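Local coordinates for protein threonine phosphate decarboxylase-like enzyme (Sulfurospirillum multivorans, PDB 6OUX) that catalyses the pyridoxal phosphate-dependent decarboxylation of L-serine O-phosphate to ethanolamine O-phosphate, the precursor of the link between nucleotide loop and corrin ring in norcobamides, at residues V121-L126 with E167-D172; Y162-E167 with L196-F201; I212-E217 with M325-M330; I303-R308 with R373-N378. All coordinates share one frame; numbering follows the deposited sequence.

Contact 1. Residues V121-L126 with E167-D172; sequences VQKVAL and ENEQPD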
# COMPACT_ATOMS: atom_id res chain seq x y z
N VAL A 121 14.31 -11.19 -15.68
CA VAL A 121 14.49 -12.26 -14.73
C VAL A 121 14.02 -13.59 -15.34
O VAL A 121 12.84 -13.87 -15.40
CB VAL A 121 13.73 -11.96 -13.41
CG1 VAL A 121 13.97 -13.07 -12.37
CG2 VAL A 121 14.10 -10.60 -12.89
N GLN A 122 14.96 -14.41 -15.77
CA GLN A 122 14.66 -15.68 -16.46
C GLN A 122 15.23 -16.94 -15.79
O GLN A 122 14.81 -18.05 -16.08
CB GLN A 122 15.24 -15.61 -17.88
CG GLN A 122 14.55 -14.60 -18.76
CD GLN A 122 13.07 -14.92 -18.95
OE1 GLN A 122 12.22 -14.02 -18.92
NE2 GLN A 122 12.74 -16.21 -19.15
N LYS A 123 16.20 -16.78 -14.91
CA LYS A 123 16.57 -17.88 -14.04
C LYS A 123 16.94 -17.26 -12.73
O LYS A 123 17.77 -16.37 -12.71
CB LYS A 123 17.71 -18.65 -14.60
CG LYS A 123 18.11 -19.87 -13.87
CD LYS A 123 19.07 -20.70 -14.74
CE LYS A 123 19.28 -22.06 -14.11
NZ LYS A 123 20.30 -22.88 -14.82
N VAL A 124 16.35 -17.76 -11.64
CA VAL A 124 16.60 -17.25 -10.27
C VAL A 124 16.99 -18.39 -9.32
O VAL A 124 16.45 -19.52 -9.42
CB VAL A 124 15.38 -16.48 -9.77
CG1 VAL A 124 14.16 -17.36 -9.73
CG2 VAL A 124 15.66 -15.78 -8.41
N ALA A 125 18.02 -18.14 -8.52
CA ALA A 125 18.47 -19.07 -7.48
C ALA A 125 17.95 -18.58 -6.12
O ALA A 125 18.21 -17.42 -5.72
CB ALA A 125 19.97 -19.23 -7.46
N LEU A 126 17.18 -19.46 -5.48
CA LEU A 126 16.67 -19.26 -4.10
C LEU A 126 17.25 -20.29 -3.18
O LEU A 126 17.64 -21.40 -3.61
CB LEU A 126 15.16 -19.39 -4.05
CG LEU A 126 14.33 -18.59 -5.05
CD1 LEU A 126 12.85 -18.95 -4.84
CD2 LEU A 126 14.54 -17.11 -4.79
N GLU A 167 27.84 -20.63 -9.83
CA GLU A 167 28.69 -20.72 -11.04
C GLU A 167 28.16 -21.79 -12.00
O GLU A 167 27.99 -21.54 -13.20
CB GLU A 167 30.14 -20.98 -10.64
CG GLU A 167 30.84 -19.75 -10.12
CD GLU A 167 32.10 -20.07 -9.34
OE1 GLU A 167 32.35 -21.28 -9.08
OE2 GLU A 167 32.83 -19.12 -8.95
N ASN A 168 27.85 -22.97 -11.47
CA ASN A 168 27.24 -24.03 -12.29
C ASN A 168 25.92 -23.65 -12.95
O ASN A 168 25.67 -23.90 -14.14
CB ASN A 168 27.00 -25.25 -11.42
CG ASN A 168 28.28 -25.87 -10.92
OD1 ASN A 168 29.38 -25.49 -11.32
ND2 ASN A 168 28.15 -26.83 -10.07
N GLU A 169 25.03 -23.02 -12.19
CA GLU A 169 23.70 -22.79 -12.70
C GLU A 169 23.56 -21.55 -13.56
O GLU A 169 22.63 -21.47 -14.34
CB GLU A 169 22.68 -22.70 -11.55
CG GLU A 169 22.39 -23.98 -10.81
CD GLU A 169 21.56 -24.99 -11.59
OE1 GLU A 169 20.77 -24.62 -12.47
OE2 GLU A 169 21.75 -26.19 -11.35
N GLN A 170 24.43 -20.56 -13.36
CA GLN A 170 24.34 -19.27 -14.10
C GLN A 170 22.98 -18.61 -14.08
O GLN A 170 22.48 -18.28 -15.07
CB GLN A 170 24.84 -19.45 -15.57
CG GLN A 170 26.32 -19.83 -15.64
CD GLN A 170 27.25 -18.69 -15.19
OE1 GLN A 170 27.05 -17.57 -15.64
NE2 GLN A 170 28.26 -18.97 -14.36
N PRO A 171 22.38 -18.40 -12.88
CA PRO A 171 21.16 -17.65 -12.79
C PRO A 171 21.43 -16.19 -13.11
O PRO A 171 22.51 -15.69 -12.89
CB PRO A 171 20.78 -17.82 -11.31
CG PRO A 171 22.08 -17.81 -10.62
CD PRO A 171 23.05 -18.53 -11.58
N ASP A 172 20.45 -15.47 -13.64
CA ASP A 172 20.66 -14.07 -13.79
C ASP A 172 20.37 -13.30 -12.47
O ASP A 172 20.77 -12.13 -12.34
CB ASP A 172 19.81 -13.48 -14.91
CG ASP A 172 18.34 -13.73 -14.73
OD1 ASP A 172 17.69 -13.03 -13.92
OD2 ASP A 172 17.81 -14.64 -15.42
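Asp172 holds the start of the strand 123-128 with one carboxylate oxygen. OD2 accepts two backbone N-H groups in a row. Lys123 N lies 2.7 Å from Asp172 OD2, and Gln122 N lies 2.9 Å from the same atom. Both donors come from the syn side but stand somewhat out of the carboxylate plane. The chi1 of Asp172, 57°, sets CG between its own backbone N and carbonyl carbon and swings the carboxylate to the other segment. Return bonding is poorer: Asp172 N donates weakly to Lys123 O.

Lys123 reaches the end of the helix 159-169. Its chain is extended throughout, with CG anti to the backbone N (chi1 -175°). It runs alongside Pro171, where Lys123 CG passes 3.9 Å from Pro171 CA. The ammonium group then bonds twice to one residue. Lys123 NZ is 2.8 Å from Glu169 O, on a lone pair in the carbonyl plane. Lys123 NZ is also 3.0 Å from Glu169 OE1 in a salt bridge, met on the anti side. A lysine at this end probably eases the negative pole of the helix.

Strand 123-128 belongs to the seven-stranded mixed sheet of the large domain in the PLP-dependent aminotransferase fold. Helix 159-169 leads into strand 173-177, which lies beside and parallel to 123-128. Gln170, with positive phi, follows the helix and turns the chain. Pro171 comes next, and its CG packs 4.1 Å from Ala125 CB.

Further out, Asp172 OD1 forms a salt bridge with Arg204. Backbone bonds join Lys123 and Ala125 to Thr173. Ile166 packs on both Ala125 and Pro171.

Contact 2. Residues Y162-E167 with L196-F201; sequences YCQFIE and LKRLAF
Leu199 fills the tight side of this contact, between three residues of the helix 159-169. Its CD1 touches Tyr162 CE2 at 3.9 Å. CD2 of Leu199 turns the other way, to Ile166 CG2 at 3.8 Å, and CG meets the sulfur of Cys163. The side chains of Leu199 and Ile166 cross at about a right angle. This part is buried, and its contacts are apolar. Tyr162 and Ile166 also lie on Val174, and Leu199 on Ile205, so the cluster rests on the central sheet.

The outer side is polar and more open to solvent. Arg198 runs out straight from CG to NE, with CG anti to its backbone N (chi1 177°). Cys163 CB sits over one face of the guanidinium, 3.4 Å from Arg198 NE. The group then takes Glu167 side-on. Arg198 NE bonds to Glu167 OE2 and Arg198 NH2 to Glu167 OE1, each at 2.9 Å. Both bonds are nearly straight, at 173° or more, and lie in the guanidinium plane. The carboxylate is turned 43° against that plane, so both of its oxygens are met from above. NH1 of Arg198 has its own salt bridge to Asp160, which probably helps fix the rotation of the group.

Phe201 lies at the exposed side. Its CZ is 3.8 Å from Glu167 CG, a ring against the stem of a charged side chain, and it also touches Ile166 CG2.

Helices 159-169 and 189-198 lead into the parallel strands 173-177 and 204-208. Such helix packing over neighbouring parallel strands is typical of the alpha/beta large domain of the PLP-dependent aminotransferase fold.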
# COMPACT_ATOMS: atom_id res chain seq x y z
N TYR A 162 27.77 -22.66 -2.09
CA TYR A 162 26.76 -21.82 -2.71
C TYR A 162 27.32 -21.15 -3.97
O TYR A 162 26.69 -21.20 -5.00
CB TYR A 162 26.35 -20.77 -1.75
CG TYR A 162 25.32 -19.84 -2.33
CD1 TYR A 162 23.99 -20.24 -2.49
CD2 TYR A 162 25.68 -18.59 -2.74
CE1 TYR A 162 23.05 -19.39 -3.00
CE2 TYR A 162 24.75 -17.72 -3.28
CZ TYR A 162 23.46 -18.12 -3.43
OH TYR A 162 22.56 -17.26 -3.98
N CYS A 163 28.51 -20.56 -3.87
CA CYS A 163 29.14 -19.93 -5.01
C CYS A 163 29.36 -20.90 -6.18
O CYS A 163 29.12 -20.56 -7.32
CB CYS A 163 30.45 -19.32 -4.61
SG CYS A 163 30.21 -17.80 -3.70
N GLN A 164 29.82 -22.11 -5.88
CA GLN A 164 30.01 -23.09 -6.91
C GLN A 164 28.67 -23.49 -7.60
O GLN A 164 28.60 -23.66 -8.81
CB GLN A 164 30.68 -24.32 -6.32
CG GLN A 164 31.04 -25.33 -7.37
CD GLN A 164 31.98 -24.73 -8.41
OE1 GLN A 164 31.61 -24.56 -9.59
NE2 GLN A 164 33.15 -24.34 -7.99
N PHE A 165 27.63 -23.62 -6.79
CA PHE A 165 26.29 -23.84 -7.25
C PHE A 165 25.84 -22.71 -8.21
O PHE A 165 25.30 -22.99 -9.29
CB PHE A 165 25.34 -23.94 -6.06
CG PHE A 165 23.91 -24.04 -6.44
CD1 PHE A 165 23.41 -25.22 -6.98
CD2 PHE A 165 23.06 -22.97 -6.30
CE1 PHE A 165 22.08 -25.32 -7.38
CE2 PHE A 165 21.72 -23.04 -6.68
CZ PHE A 165 21.23 -24.22 -7.21
N ILE A 166 26.04 -21.46 -7.78
CA ILE A 166 25.72 -20.31 -8.63
C ILE A 166 26.58 -20.31 -9.94
O ILE A 166 26.09 -20.01 -11.04
CB ILE A 166 25.83 -18.95 -7.86
CG1 ILE A 166 24.86 -18.91 -6.67
CG2 ILE A 166 25.54 -17.77 -8.80
CD1 ILE A 166 23.43 -19.19 -7.01
N GLU A 167 27.84 -20.63 -9.83
CA GLU A 167 28.69 -20.72 -11.04
C GLU A 167 28.16 -21.79 -12.00
O GLU A 167 27.99 -21.54 -13.20
CB GLU A 167 30.14 -20.98 -10.64
CG GLU A 167 30.84 -19.75 -10.12
CD GLU A 167 32.10 -20.07 -9.34
OE1 GLU A 167 32.35 -21.28 -9.08
OE2 GLU A 167 32.83 -19.12 -8.95
N LEU A 196 30.38 -12.05 -2.46
CA LEU A 196 30.02 -11.05 -3.50
C LEU A 196 31.15 -10.75 -4.49
O LEU A 196 30.92 -10.50 -5.67
CB LEU A 196 29.56 -9.70 -2.88
CG LEU A 196 28.26 -9.78 -2.09
CD1 LEU A 196 28.01 -8.47 -1.38
CD2 LEU A 196 27.10 -10.15 -3.00
N LYS A 197 32.37 -10.79 -4.02
CA LYS A 197 33.47 -10.69 -4.97
C LYS A 197 33.43 -11.81 -6.04
O LYS A 197 33.57 -11.54 -7.24
CB LYS A 197 34.80 -10.72 -4.24
CG LYS A 197 35.04 -9.45 -3.47
CD LYS A 197 36.34 -9.54 -2.67
CE LYS A 197 37.02 -8.17 -2.58
NZ LYS A 197 36.08 -7.08 -2.17
N ARG A 198 33.27 -13.04 -5.56
CA ARG A 198 33.20 -14.23 -6.43
C ARG A 198 31.99 -14.24 -7.35
O ARG A 198 32.04 -14.83 -8.46
CB ARG A 198 33.22 -15.48 -5.57
CG ARG A 198 33.10 -16.81 -6.27
CD ARG A 198 33.61 -17.97 -5.42
NE ARG A 198 33.46 -19.23 -6.13
CZ ARG A 198 33.62 -20.44 -5.61
NH1 ARG A 198 33.96 -20.61 -4.32
NH2 ARG A 198 33.38 -21.49 -6.37
N LEU A 199 30.88 -13.65 -6.90
CA LEU A 199 29.65 -13.60 -7.72
C LEU A 199 29.42 -12.32 -8.48
O LEU A 199 28.29 -12.00 -8.85
CB LEU A 199 28.45 -13.96 -6.86
CG LEU A 199 28.57 -15.37 -6.24
CD1 LEU A 199 27.29 -15.68 -5.48
CD2 LEU A 199 28.79 -16.48 -7.29
N ALA A 200 30.49 -11.60 -8.74
CA ALA A 200 30.46 -10.37 -9.54
C ALA A 200 29.85 -10.50 -10.90
O ALA A 200 29.37 -9.48 -11.43
CB ALA A 200 31.87 -9.75 -9.67
N PHE A 201 29.85 -11.71 -11.45
CA PHE A 201 29.28 -11.98 -12.77
C PHE A 201 27.77 -12.05 -12.79
O PHE A 201 27.15 -11.89 -13.84
CB PHE A 201 29.80 -13.32 -13.35
CG PHE A 201 29.40 -14.55 -12.55
CD1 PHE A 201 28.21 -15.22 -12.82
CD2 PHE A 201 30.22 -15.04 -11.53
CE1 PHE A 201 27.89 -16.37 -12.11
CE2 PHE A 201 29.87 -16.15 -10.80
CZ PHE A 201 28.69 -16.83 -11.09
O HOH W 1 33.36 -16.88 -9.77

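Contact 3. Residues I212-E217 with M325-M330; sequences IHFAYE and MANFVM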
# COMPACT_ATOMS: atom_id res chain seq x y z
N ILE A 212 18.49 -7.50 9.99
CA ILE A 212 19.90 -7.31 10.29
C ILE A 212 20.12 -6.42 11.54
O ILE A 212 21.14 -6.50 12.19
CB ILE A 212 20.70 -6.72 9.08
CG1 ILE A 212 22.21 -7.02 9.24
CG2 ILE A 212 20.39 -5.25 8.86
CD1 ILE A 212 23.04 -6.75 8.02
N HIS A 213 19.13 -5.65 11.91
CA HIS A 213 19.18 -4.81 13.14
C HIS A 213 19.25 -5.68 14.42
O HIS A 213 19.60 -5.19 15.47
CB HIS A 213 17.92 -3.93 13.25
CG HIS A 213 18.01 -2.62 12.57
ND1 HIS A 213 18.85 -2.36 11.50
CD2 HIS A 213 17.27 -1.49 12.76
CE1 HIS A 213 18.63 -1.13 11.08
NE2 HIS A 213 17.70 -0.58 11.84
N PHE A 214 18.89 -6.95 14.34
CA PHE A 214 18.95 -7.91 15.45
C PHE A 214 20.23 -8.68 15.53
O PHE A 214 20.45 -9.32 16.54
CB PHE A 214 17.73 -8.85 15.41
CG PHE A 214 16.45 -8.09 15.26
CD1 PHE A 214 16.06 -7.18 16.25
CD2 PHE A 214 15.71 -8.15 14.11
CE1 PHE A 214 14.93 -6.42 16.09
CE2 PHE A 214 14.55 -7.39 13.95
CZ PHE A 214 14.18 -6.51 14.93
N ALA A 215 21.12 -8.54 14.55
CA ALA A 215 22.39 -9.28 14.55
C ALA A 215 23.52 -8.41 15.14
O ALA A 215 23.43 -7.16 15.27
CB ALA A 215 22.76 -9.73 13.13
N TYR A 216 24.60 -9.08 15.50
CA TYR A 216 25.73 -8.33 16.02
C TYR A 216 27.00 -9.08 15.72
O TYR A 216 26.98 -10.29 15.68
CB TYR A 216 25.56 -8.04 17.54
CG TYR A 216 25.40 -9.25 18.41
CD1 TYR A 216 24.15 -9.81 18.60
CD2 TYR A 216 26.50 -9.89 18.97
CE1 TYR A 216 23.98 -10.95 19.33
CE2 TYR A 216 26.34 -11.04 19.75
CZ TYR A 216 25.07 -11.57 19.91
OH TYR A 216 24.87 -12.69 20.64
N GLU A 217 28.05 -8.32 15.45
CA GLU A 217 29.39 -8.85 15.22
C GLU A 217 30.39 -8.49 16.33
O GLU A 217 31.48 -9.01 16.29
CB GLU A 217 29.90 -8.42 13.83
CG GLU A 217 29.18 -9.19 12.71
CD GLU A 217 29.73 -8.91 11.31
OE1 GLU A 217 30.96 -8.57 11.21
OE2 GLU A 217 28.93 -9.01 10.33
N MET A 325 20.32 -14.95 14.88
CA MET A 325 20.59 -13.52 15.11
C MET A 325 19.46 -12.68 14.58
O MET A 325 19.67 -11.61 14.06
CB MET A 325 21.84 -13.18 14.42
CG MET A 325 22.99 -13.90 15.08
SD MET A 325 23.84 -12.69 16.14
CE MET A 325 24.75 -12.51 14.76
N ALA A 326 18.27 -13.18 14.74
CA ALA A 326 17.09 -12.43 14.29
C ALA A 326 16.19 -12.16 15.49
O ALA A 326 16.60 -12.36 16.60
CB ALA A 326 16.38 -13.18 13.22
N ASN A 327 14.95 -11.74 15.27
CA ASN A 327 13.99 -11.53 16.33
C ASN A 327 12.99 -12.66 16.47
O ASN A 327 11.82 -12.46 16.81
CB ASN A 327 13.29 -10.16 16.13
CG ASN A 327 12.51 -10.07 14.87
OD1 ASN A 327 12.82 -10.74 13.93
ND2 ASN A 327 11.56 -9.12 14.82
N PHE A 328 13.47 -13.86 16.16
CA PHE A 328 12.72 -15.06 16.29
C PHE A 328 13.75 -16.20 16.43
O PHE A 328 14.95 -16.04 16.10
CB PHE A 328 11.80 -15.24 15.04
CG PHE A 328 12.54 -15.17 13.77
CD1 PHE A 328 13.25 -16.26 13.31
CD2 PHE A 328 12.53 -14.01 13.00
CE1 PHE A 328 13.99 -16.16 12.14
CE2 PHE A 328 13.29 -13.91 11.82
CZ PHE A 328 13.99 -15.01 11.38
N VAL A 329 13.25 -17.32 16.94
CA VAL A 329 14.00 -18.55 17.14
C VAL A 329 13.13 -19.67 16.57
O VAL A 329 11.89 -19.57 16.66
CB VAL A 329 14.24 -18.79 18.64
CG1 VAL A 329 15.21 -19.90 18.84
CG2 VAL A 329 14.89 -17.57 19.28
N MET A 330 13.76 -20.66 15.95
CA MET A 330 13.13 -21.87 15.49
C MET A 330 13.60 -23.01 16.40
O MET A 330 14.81 -23.18 16.65
CB MET A 330 13.51 -22.20 14.02
CG MET A 330 12.53 -23.16 13.24
SD MET A 330 12.94 -23.41 11.48
CE MET A 330 11.64 -23.10 10.61
O HOH W 2 19.00 -11.16 18.06
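Stacking joins Phe214 to Asn327. Asn327 CB stands over the centre of the Phe214 ring, 3.7 Å from the centroid, as a CH-pi contact. The amide follows the same face, with its plane only 8° from that of the ring. Asn327 CG comes within 3.5 Å of Phe214 CE2. The Asn327 chi1 of 63° places the amide carbon between the backbone N and the carbonyl carbon, and ND2 goes on to donate to Ser51 O.

A Met-aromatic contact joins the other end. Met325 SD lies over a face of the Tyr216 ring, 4.0 Å from the centroid. The chain is bent at chi2 and chi3, which carries Met325 CE round to 3.8 Å from Ala215 CB.

One water donates to both Phe214 O, at 2.8 Å, and Ala326 O, at 3.1 Å.

The end of the 3-10 segment, Phe214, and the loop after it meet the residues leading into strand 328-332. Ala326 and Asn327 are each about 8 Å from a residue that binds O-phospho-L-serine, Asn181 and Arg369 respectively, measured between side chains. With no direct hydrogen bond across it, the fit rests on dispersion and ring faces, and Tyr216 N is buried without a partner.

Contact 4. Residues I303-R308 with R373-N378; sequences IKEMCR and RTREEN
The helices 289-314 and 375-388 meet here at the first turn of the second, and their backbones come nearest at Glu305 and Arg375, with CA atoms 6.4 Å apart. Thr374 is the N-cap of helix 375-388, and its OG1 accepts a weak capping bond from Glu377 N. Glu305, Arg308 and Arg375 form a salt-bridge network across the join.

Glu305 is its centre. CG is anti to the backbone N (chi1 179°), and the bend at chi2 turns the carboxylate along Arg375. OE2 accepts two donors on different lone pairs. Asn378 ND2 comes to the anti one of Glu305 OE2 at 2.8 Å, nearly straight at 166°. Arg308 NH2 takes the syn one of Glu305 OE2 at 2.7 Å, within its own helix. The Asn378 amide and the carboxylate are nearly coplanar. Glu305 OE1 faces Arg375, in a longer salt bridge of 3.5 Å to Arg375 NE.

The two arginines cross at about a right angle. The carboxylate lies to one side, bridged to each, and probably offsets their like charges (Arg308 NE to Arg375 NE 4.4 Å). Asn378 also ties back to the residues before its helix, as its OD1 accepts from Arg373 N at 2.8 Å. Tyr54 packs on Glu305, and its hydroxyl bonds to Arg375 N. Over one face of the Arg308 guanidinium, towards its rim, sits Arg375 CG, 3.5 Å from Arg308 NH2.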
# COMPACT_ATOMS: atom_id res chain seq x y z
N ILE A 303 17.89 -6.91 21.50
CA ILE A 303 18.90 -7.93 21.28
C ILE A 303 19.31 -8.59 22.61
O ILE A 303 19.47 -9.86 22.69
CB ILE A 303 20.13 -7.35 20.60
CG1 ILE A 303 19.81 -6.93 19.18
CG2 ILE A 303 21.35 -8.26 20.66
CD1 ILE A 303 20.91 -6.12 18.54
N LYS A 304 19.46 -7.79 23.67
CA LYS A 304 19.85 -8.35 24.97
C LYS A 304 18.78 -9.27 25.48
O LYS A 304 19.08 -10.37 25.96
CB LYS A 304 20.24 -7.29 26.00
CG LYS A 304 21.56 -6.61 25.67
CD LYS A 304 21.90 -5.48 26.66
CE LYS A 304 22.99 -4.60 26.04
NZ LYS A 304 23.14 -3.30 26.73
N GLU A 305 17.51 -8.91 25.30
CA GLU A 305 16.50 -9.81 25.69
C GLU A 305 16.44 -11.11 24.84
O GLU A 305 16.19 -12.15 25.42
CB GLU A 305 15.13 -9.09 25.73
CG GLU A 305 13.92 -9.89 26.10
CD GLU A 305 14.09 -10.76 27.34
OE1 GLU A 305 14.76 -10.27 28.29
OE2 GLU A 305 13.54 -11.94 27.34
N MET A 306 16.54 -11.00 23.51
CA MET A 306 16.59 -12.16 22.62
C MET A 306 17.69 -13.13 23.08
O MET A 306 17.49 -14.36 23.02
CB MET A 306 16.92 -11.78 21.17
CG MET A 306 15.73 -11.36 20.31
SD MET A 306 14.40 -12.55 20.09
CE MET A 306 15.06 -14.03 19.93
N CYS A 307 18.86 -12.61 23.39
CA CYS A 307 19.95 -13.45 23.91
C CYS A 307 19.50 -14.18 25.18
O CYS A 307 19.68 -15.38 25.30
CB CYS A 307 21.17 -12.63 24.16
SG CYS A 307 21.99 -12.07 22.65
N ARG A 308 18.82 -13.48 26.08
CA ARG A 308 18.32 -14.09 27.31
C ARG A 308 17.25 -15.16 27.07
O ARG A 308 17.28 -16.22 27.67
CB ARG A 308 17.85 -13.00 28.25
CG ARG A 308 17.57 -13.43 29.66
CD ARG A 308 16.50 -12.52 30.30
NE ARG A 308 15.62 -13.41 31.04
CZ ARG A 308 14.44 -13.91 30.66
NH1 ARG A 308 13.82 -14.73 31.50
NH2 ARG A 308 13.82 -13.55 29.54
N ARG A 373 9.52 -11.75 22.35
CA ARG A 373 8.66 -10.69 22.90
C ARG A 373 9.36 -9.86 24.02
O ARG A 373 10.60 -9.74 24.03
CB ARG A 373 7.33 -11.31 23.39
CG ARG A 373 6.58 -12.11 22.36
CD ARG A 373 6.58 -11.55 20.96
NE ARG A 373 5.93 -10.26 20.88
CZ ARG A 373 6.12 -9.39 19.89
NH1 ARG A 373 6.93 -9.68 18.84
NH2 ARG A 373 5.48 -8.22 19.95
N THR A 374 8.59 -9.32 24.95
CA THR A 374 9.16 -8.63 26.07
C THR A 374 9.70 -9.70 27.02
O THR A 374 9.34 -10.90 26.92
CB THR A 374 8.08 -7.79 26.82
OG1 THR A 374 7.07 -8.65 27.34
CG2 THR A 374 7.42 -6.75 25.88
N ARG A 375 10.47 -9.27 28.02
CA ARG A 375 11.00 -10.19 29.01
C ARG A 375 9.91 -10.97 29.71
O ARG A 375 10.08 -12.17 29.90
CB ARG A 375 11.97 -9.53 30.02
CG ARG A 375 12.72 -10.57 30.91
CD ARG A 375 13.51 -9.98 32.07
NE ARG A 375 14.57 -9.12 31.57
CZ ARG A 375 14.69 -7.81 31.84
NH1 ARG A 375 13.84 -7.17 32.65
NH2 ARG A 375 15.67 -7.13 31.27
N GLU A 376 8.82 -10.30 30.10
CA GLU A 376 7.73 -10.97 30.81
C GLU A 376 7.05 -12.03 29.94
O GLU A 376 6.80 -13.14 30.37
CB GLU A 376 6.67 -9.94 31.27
CG GLU A 376 6.60 -9.81 32.80
CD GLU A 376 6.12 -8.43 33.23
OE1 GLU A 376 4.98 -8.33 33.75
OE2 GLU A 376 6.90 -7.45 33.03
N GLU A 377 6.81 -11.66 28.69
CA GLU A 377 6.18 -12.57 27.76
C GLU A 377 7.11 -13.75 27.46
O GLU A 377 6.64 -14.90 27.39
CB GLU A 377 5.73 -11.82 26.52
CG GLU A 377 4.55 -10.90 26.82
CD GLU A 377 4.04 -10.18 25.61
OE1 GLU A 377 2.85 -9.97 25.49
OE2 GLU A 377 4.84 -9.73 24.82
N ASN A 378 8.40 -13.50 27.25
CA ASN A 378 9.32 -14.59 27.01
C ASN A 378 9.31 -15.56 28.16
O ASN A 378 9.34 -16.75 27.93
CB ASN A 378 10.75 -14.12 26.70
CG ASN A 378 10.84 -13.38 25.34
OD1 ASN A 378 9.95 -13.53 24.51
ND2 ASN A 378 11.80 -12.53 25.19
O HOH W 3 16.23 -8.43 28.79

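Contacts 1 and 2 adjoin on helix 159-169, beside the seven-stranded sheet. They share Glu167, and their centres are about 10 Å apart. Both are partly buried: apolar packing lies against the sheet and salt bridges lie outward. Contact 3 is the buried one, its centre about 10 Å from the centre of the chain, and has no ion pair. It is joined by a water rather than by a direct hydrogen bond. Contact 4 is partly buried and again charged. It touches contact 3, as Tyr216 packs on Ile303 and Cys307 of helix 289-314, and Met306 packs on Val329. Contacts 1 and 4 lie on opposite sides of the chain's centre, with centres about 39 Å apart.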